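Local coordinates for protein C alpha-dehydrogenase (PDB 4YAG) that is a short-chain dehydrogenase/reductase that binds NADH and probably oxidises the alpha-carbon alcohol of beta-aryl ethers in bacterial lignin breakdown, at residues 59-64 with 75-80. Numbering follows the deposited sequence.
Sequences HTIRLD and ARECEA. With NAI (1,4-dihydronicotinamide adenine dinucleotide), chain C.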
loop_
_atom_site.group_PDB
_atom_site.type_symbol
_atom_site.label_atom_id
_atom_site.label_comp_id
_atom_site.label_asym_id
_atom_site.label_seq_id
_atom_site.Cartn_x
_atom_site.Cartn_y
_atom_site.Cartn_z
ATOM N N HIS A 59 -1.747 -25.789 17.831
ATOM C CA HIS A 59 -0.291 -25.748 17.831
ATOM C C HIS A 59 0.132 -24.285 17.765
ATOM O O HIS A 59 -0.502 -23.504 17.072
ATOM C CB HIS A 59 0.255 -26.492 16.614
ATOM C CG HIS A 59 1.747 -26.497 16.509
ATOM N ND1 HIS A 59 2.564 -27.032 17.486
ATOM C CD2 HIS A 59 2.578 -26.071 15.530
ATOM C CE1 HIS A 59 3.825 -26.919 17.117
ATOM N NE2 HIS A 59 3.864 -26.336 15.929
ATOM N N THR A 60 1.193 -23.917 18.473
ATOM C CA THR A 60 1.664 -22.542 18.473
ATOM C C THR A 60 3.048 -22.456 17.851
ATOM O O THR A 60 3.882 -23.333 18.034
ATOM C CB THR A 60 1.721 -21.953 19.885
ATOM O OG1 THR A 60 2.518 -22.795 20.708
ATOM C CG2 THR A 60 0.310 -21.862 20.465
ATOM N N ILE A 61 3.266 -21.367 17.128
ATOM C CA ILE A 61 4.561 -21.072 16.533
ATOM C C ILE A 61 4.878 -19.612 16.782
ATOM O O ILE A 61 4.075 -18.725 16.439
ATOM C CB ILE A 61 4.574 -21.301 15.001
ATOM C CG1 ILE A 61 4.262 -22.755 14.659
ATOM C CG2 ILE A 61 5.938 -20.924 14.411
ATOM C CD1 ILE A 61 4.147 -23.020 13.173
ATOM N N ARG A 62 6.049 -19.370 17.346
ATOM C CA ARG A 62 6.535 -18.009 17.539
ATOM C C ARG A 62 7.271 -17.562 16.273
ATOM O O ARG A 62 8.256 -18.208 15.850
ATOM C CB ARG A 62 7.459 -17.939 18.743
ATOM C CG ARG A 62 7.947 -16.520 19.018
ATOM C CD ARG A 62 8.750 -16.432 20.270
ATOM N NE ARG A 62 9.336 -15.104 20.436
ATOM C CZ ARG A 62 10.566 -14.763 20.053
ATOM N NH1 ARG A 62 11.375 -15.649 19.475
ATOM N NH2 ARG A 62 10.990 -13.524 20.256
ATOM N N LEU A 63 6.829 -16.449 15.692
ATOM C CA LEU A 63 7.469 -15.932 14.495
ATOM C C LEU A 63 7.102 -14.477 14.294
ATOM O O LEU A 63 6.182 -13.965 14.912
ATOM C CB LEU A 63 7.093 -16.739 13.249
ATOM C CG LEU A 63 5.629 -16.895 12.878
ATOM C CD1 LEU A 63 5.008 -15.622 12.318
ATOM C CD2 LEU A 63 5.467 -18.024 11.843
ATOM N N ASP A 64 7.890 -13.827 13.447
ATOM C CA ASP A 64 7.635 -12.478 12.935
ATOM C C ASP A 64 7.169 -12.619 11.480
ATOM O O ASP A 64 7.922 -13.143 10.651
ATOM C CB ASP A 64 8.953 -11.713 13.001
ATOM C CG ASP A 64 8.887 -10.309 12.417
ATOM O OD1 ASP A 64 7.837 -9.862 11.928
ATOM O OD2 ASP A 64 9.945 -9.641 12.480
ATOM N N ALA A 75 5.375 -22.555 7.023
ATOM C CA ALA A 75 4.564 -23.295 6.081
ATOM C C ALA A 75 4.936 -24.783 6.145
ATOM O O ALA A 75 4.066 -25.656 6.100
ATOM C CB ALA A 75 4.736 -22.733 4.654
ATOM N N ARG A 76 6.224 -25.082 6.254
ATOM C CA ARG A 76 6.657 -26.468 6.447
ATOM C C ARG A 76 6.174 -27.048 7.774
ATOM O O ARG A 76 5.700 -28.181 7.814
ATOM C CB ARG A 76 8.175 -26.612 6.363
ATOM C CG ARG A 76 8.735 -26.424 4.954
ATOM C CD ARG A 76 10.197 -26.777 4.897
ATOM N NE ARG A 76 11.057 -25.888 5.676
ATOM C CZ ARG A 76 11.594 -24.755 5.224
ATOM N NH1 ARG A 76 11.316 -24.306 3.994
ATOM N NH2 ARG A 76 12.372 -24.031 6.015
ATOM N N GLU A 77 6.302 -26.271 8.849
ATOM C CA GLU A 77 5.951 -26.774 10.189
ATOM C C GLU A 77 4.436 -26.979 10.293
ATOM O O GLU A 77 3.981 -27.987 10.814
ATOM C CB GLU A 77 6.455 -25.799 11.266
ATOM C CG GLU A 77 6.152 -26.252 12.702
ATOM C CD GLU A 77 6.834 -25.406 13.789
ATOM O OE1 GLU A 77 7.648 -24.469 13.454
ATOM O OE2 GLU A 77 6.541 -25.716 14.984
ATOM N N CYS A 78 3.653 -26.046 9.769
ATOM C CA CYS A 78 2.204 -26.192 9.790
ATOM C C CYS A 78 1.781 -27.475 9.093
ATOM O O CYS A 78 1.026 -28.293 9.642
ATOM C CB CYS A 78 1.543 -24.997 9.113
ATOM S SG CYS A 78 -0.255 -25.050 9.159
ATOM N N GLU A 79 2.284 -27.686 7.878
ATOM C CA GLU A 79 1.887 -28.853 7.116
ATOM C C GLU A 79 2.289 -30.131 7.851
ATOM O O GLU A 79 1.492 -31.053 7.970
ATOM C CB GLU A 79 2.517 -28.817 5.719
ATOM C CG GLU A 79 2.010 -29.899 4.780
ATOM C CD GLU A 79 2.558 -31.282 5.087
ATOM O OE1 GLU A 79 3.748 -31.402 5.455
ATOM O OE2 GLU A 79 1.786 -32.255 4.954
ATOM N N ALA A 80 3.524 -30.164 8.353
ATOM C CA ALA A 80 4.063 -31.373 8.990
ATOM C C ALA A 80 3.362 -31.699 10.299
ATOM O O ALA A 80 3.075 -32.859 10.582
ATOM C CB ALA A 80 5.560 -31.217 9.239
HETATM P PA NAI C . -3.708 -7.624 19.166
HETATM O O1A NAI C . -2.407 -6.933 19.466
HETATM O O2A NAI C . -4.580 -7.991 20.350
HETATM O O5B NAI C . -3.451 -8.920 18.314
HETATM C C5B NAI C . -2.450 -8.920 17.338
HETATM C C4B NAI C . -1.506 -10.019 17.620
HETATM O O4B NAI C . -0.592 -10.009 16.476
HETATM C C3B NAI C . -0.713 -9.906 18.846
HETATM O O3B NAI C . -0.784 -11.097 19.657
HETATM C C2B NAI C . 0.632 -9.614 18.391
HETATM O O2B NAI C . 1.662 -10.092 19.269
HETATM C C1B NAI C . 0.708 -10.188 17.047
HETATM N N9A NAI C . 1.719 -9.591 16.214
HETATM C C8A NAI C . 2.051 -8.258 16.092
HETATM N N7A NAI C . 3.086 -8.114 15.253
HETATM C C5A NAI C . 3.452 -9.351 14.790
HETATM C C6A NAI C . 4.426 -9.850 13.923
HETATM N N6A NAI C . 5.363 -8.978 13.353
HETATM N N1A NAI C . 4.503 -11.184 13.681
HETATM C C2A NAI C . 3.639 -12.036 14.280
HETATM N N3A NAI C . 2.687 -11.611 15.124
HETATM C C4A NAI C . 2.577 -10.292 15.400
HETATM O O3 NAI C . -4.478 -6.587 18.246
HETATM P PN NAI C . -5.719 -6.781 17.236
HETATM O O1N NAI C . -6.468 -8.087 17.465
HETATM O O2N NAI C . -6.562 -5.545 17.430
HETATM O O5D NAI C . -5.015 -6.785 15.791
HETATM C C5D NAI C . -5.380 -7.717 14.769
HETATM C C4D NAI C . -5.542 -7.004 13.476
HETATM O O4D NAI C . -6.780 -6.205 13.542
HETATM C C3D NAI C . -4.460 -6.070 13.152
HETATM O O3D NAI C . -4.073 -6.258 11.775
HETATM C C2D NAI C . -5.020 -4.736 13.352
HETATM O O2D NAI C . -4.368 -3.769 12.519
HETATM C C1D NAI C . -6.417 -4.885 12.987
HETATM N N1N NAI C . -7.384 -3.965 13.458
HETATM C C2N NAI C . -7.757 -3.861 14.777
HETATM C C3N NAI C . -8.737 -2.953 15.143
HETATM C C7N NAI C . -9.163 -2.820 16.565
HETATM O O7N NAI C . -9.935 -1.914 16.943
HETATM N N7N NAI C . -8.714 -3.853 17.496
HETATM C C4N NAI C . -9.364 -2.146 14.208
HETATM C C5N NAI C . -9.017 -2.302 12.879
HETATM C C6N NAI C . -8.052 -3.205 12.513
HETATM O O HOH W 1 6.534 -24.145 17.366
#
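With CG anti to the backbone N in both His59 (chi1 179°) and Glu77 (chi1 -179°), and the rest of the Glu77 chain extended, ring and carboxylate are brought together between strand 58-62 and helix 68-82. The pair illustrates how a Rossmann-fold sheet of the short-chain dehydrogenase type is tied at its border: the strand, outermost in the parallel sheet of this chain, is joined to the helix that follows it by, among other contacts, a direct side-chain hydrogen bond beside the Ile61 side chain. His59 NE2 donates to Glu77 OE2 at 2.9 Å, with an N-H...O angle of 161°. The acceptor lies nearly in the imidazole plane, whereas the histidine meets the carboxylate from its anti side, well tilted from the carboxylate plane. A carboxylate so placed would be expected to favour a protonated ring. Ile61 supplies the apolar footing, its CD1 lying 3.6 Å from Glu77 CD and also touching CG of the glutamate. Were Glu77 an alanine, His59 NE2 would probably lose this acceptor and the CD1 end of Ile61 its cover. Further along, Leu63 packs on Gln70 and Ala74 of the same helix, and the segment 59-64 runs on into the cofactor pocket. There Asp64 OD1 accepts a bond from N6A of the NADH adenine at 3.0 Å, while Arg205 forms a salt bridge with OD2. Back at the border, a water donates both to Glu77 OE2 and to Thr60 O, 2.9 Å from each, and so links the carboxylate to the strand backbone as well.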